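Local structure of MdcA (Pseudomonas aeruginosa, 5VIT) at residues A[26-31]-A[39-44]. The protein probably serves as the acyl-carrier-protein transferase (alpha) subunit of malonate decarboxylase, exchanging acetyl for malonyl on the carrier protein during malonate breakdown. Sequence-based numbering, arbitrary orientation.
Sequences RGLADG and LVAALE
L28 reaches helix 39-46 with a single methyl, and the contact is a small worked example of a leucine packed against a pair of adjacent alanines on a helix. Its CD2 settles between A41 and A42: it lies 4.1 Å from CB of A41 and 3.8 Å from CB of A42. The same methyl also touches the backbone, with CD2 of L28 3.6 Å from N of A42 and 3.7 Å from CA of A42. Because alanine side chains are short, the leucine methyl can also lie against the helix backbone. The first torsion helps aim it: with CG anti to the backbone N (chi1 173°), the branch extends from the loop toward the helix, where the CA atoms of L28 and A42 lie 7.4 Å apart, and the second torsion (chi2 57°) puts CD2 rather than CD1 in front.

Behind this first shell, the helix also packs on other parts of the fold. L39 and L43 pack on helix 64-70, while A42 also touches L34 of strand 33-34, the short strand that is outermost in the parallel sheet within this chain. A29, next to L28, meets L34 as well, and F212 of the neighbouring strand.

No hydrogen bond or charge pair joins residues 26-31 to 39-44. With about 100 Å² buried in all, the contact rests on van der Waals packing of one methyl against two alanine methyls and the backbone between them, so it imposes no directional bond.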
loop_
_atom_site.group_PDB
_atom_site.type_symbol
_atom_site.label_atom_id
_atom_site.label_comp_id
_atom_site.label_asym_id
_atom_site.label_seq_id
_atom_site.Cartn_x
_atom_site.Cartn_y
_atom_site.Cartn_z
ATOM N N ARG A 26 67.224 8.006 1.683
ATOM C CA ARG A 26 67.991 6.967 2.386
ATOM C C ARG A 26 68.741 7.519 3.604
ATOM O O ARG A 26 68.864 6.842 4.634
ATOM C CB ARG A 26 68.971 6.275 1.431
ATOM C CG ARG A 26 70.027 5.406 2.129
ATOM C CD ARG A 26 70.153 4.021 1.484
ATOM N NE ARG A 26 71.334 3.280 1.941
ATOM C CZ ARG A 26 71.368 2.475 3.004
ATOM N NH1 ARG A 26 70.281 2.290 3.747
ATOM N NH2 ARG A 26 72.498 1.851 3.321
ATOM N N GLY A 27 69.220 8.754 3.491
ATOM C CA GLY A 27 69.860 9.410 4.613
ATOM C C GLY A 27 68.828 9.851 5.627
ATOM O O GLY A 27 68.989 9.655 6.831
ATOM N N LEU A 28 67.746 10.430 5.120
ATOM C CA LEU A 28 66.666 10.955 5.949
ATOM C C LEU A 28 65.944 9.872 6.763
ATOM O O LEU A 28 65.297 10.174 7.764
ATOM C CB LEU A 28 65.672 11.709 5.058
ATOM C CG LEU A 28 64.352 12.226 5.631
ATOM C CD1 LEU A 28 64.562 13.154 6.830
ATOM C CD2 LEU A 28 63.567 12.930 4.541
ATOM N N ALA A 29 66.077 8.613 6.351
ATOM C CA ALA A 29 65.308 7.528 6.954
ATOM C C ALA A 29 66.190 6.473 7.614
ATOM O O ALA A 29 67.354 6.306 7.244
ATOM C CB ALA A 29 64.418 6.875 5.903
ATOM N N ASP A 30 65.613 5.759 8.583
ATOM C CA ASP A 30 66.303 4.690 9.305
ATOM C C ASP A 30 65.696 3.324 8.967
ATOM O O ASP A 30 64.905 2.754 9.735
ATOM C CB ASP A 30 66.259 4.952 10.823
ATOM C CG ASP A 30 66.807 3.786 11.649
ATOM O OD1 ASP A 30 67.821 3.176 11.243
ATOM O OD2 ASP A 30 66.217 3.481 12.712
ATOM N N GLY A 31 66.090 2.789 7.815
ATOM C CA GLY A 31 65.504 1.561 7.320
ATOM C C GLY A 31 64.111 1.888 6.820
ATOM O O GLY A 31 63.945 2.750 5.960
ATOM N N LEU A 39 59.059 14.348 7.813
ATOM C CA LEU A 39 58.056 13.703 6.962
ATOM C C LEU A 39 57.732 14.577 5.757
ATOM O O LEU A 39 57.624 14.078 4.640
ATOM C CB LEU A 39 56.776 13.393 7.747
ATOM C CG LEU A 39 55.670 12.668 6.956
ATOM C CD1 LEU A 39 56.120 11.279 6.523
ATOM C CD2 LEU A 39 54.378 12.571 7.750
ATOM N N VAL A 40 57.599 15.881 5.983
ATOM C CA VAL A 40 57.300 16.811 4.899
ATOM C C VAL A 40 58.408 16.800 3.846
ATOM O O VAL A 40 58.140 16.858 2.642
ATOM C CB VAL A 40 57.092 18.244 5.431
ATOM C CG1 VAL A 40 56.902 19.221 4.289
ATOM C CG2 VAL A 40 55.890 18.283 6.365
ATOM N N ALA A 41 59.650 16.705 4.304
ATOM C CA ALA A 41 60.785 16.590 3.401
ATOM C C ALA A 41 60.729 15.257 2.668
ATOM O O ALA A 41 60.999 15.186 1.474
ATOM C CB ALA A 41 62.092 16.724 4.168
ATOM N N ALA A 42 60.378 14.203 3.399
ATOM C CA ALA A 42 60.255 12.875 2.815
ATOM C C ALA A 42 59.183 12.868 1.724
ATOM O O ALA A 42 59.381 12.287 0.669
ATOM C CB ALA A 42 59.934 11.850 3.890
ATOM N N LEU A 43 58.058 13.531 1.976
ATOM C CA LEU A 43 56.953 13.525 1.027
ATOM C C LEU A 43 57.315 14.251 -0.271
ATOM O O LEU A 43 56.852 13.867 -1.343
ATOM C CB LEU A 43 55.707 14.154 1.646
ATOM C CG LEU A 43 55.027 13.464 2.831
ATOM C CD1 LEU A 43 53.794 14.247 3.220
ATOM C CD2 LEU A 43 54.663 12.030 2.505
ATOM N N GLU A 44 58.141 15.291 -0.174
ATOM C CA GLU A 44 58.601 16.035 -1.356
ATOM C C GLU A 44 59.684 15.267 -2.126
ATOM O O GLU A 44 59.915 15.511 -3.315
ATOM C CB GLU A 44 59.121 17.424 -0.946
ATOM C CG GLU A 44 58.050 18.341 -0.337
ATOM C CD GLU A 44 58.595 19.681 0.147
ATOM O OE1 GLU A 44 57.792 20.624 0.348
ATOM O OE2 GLU A 44 59.824 19.792 0.328
#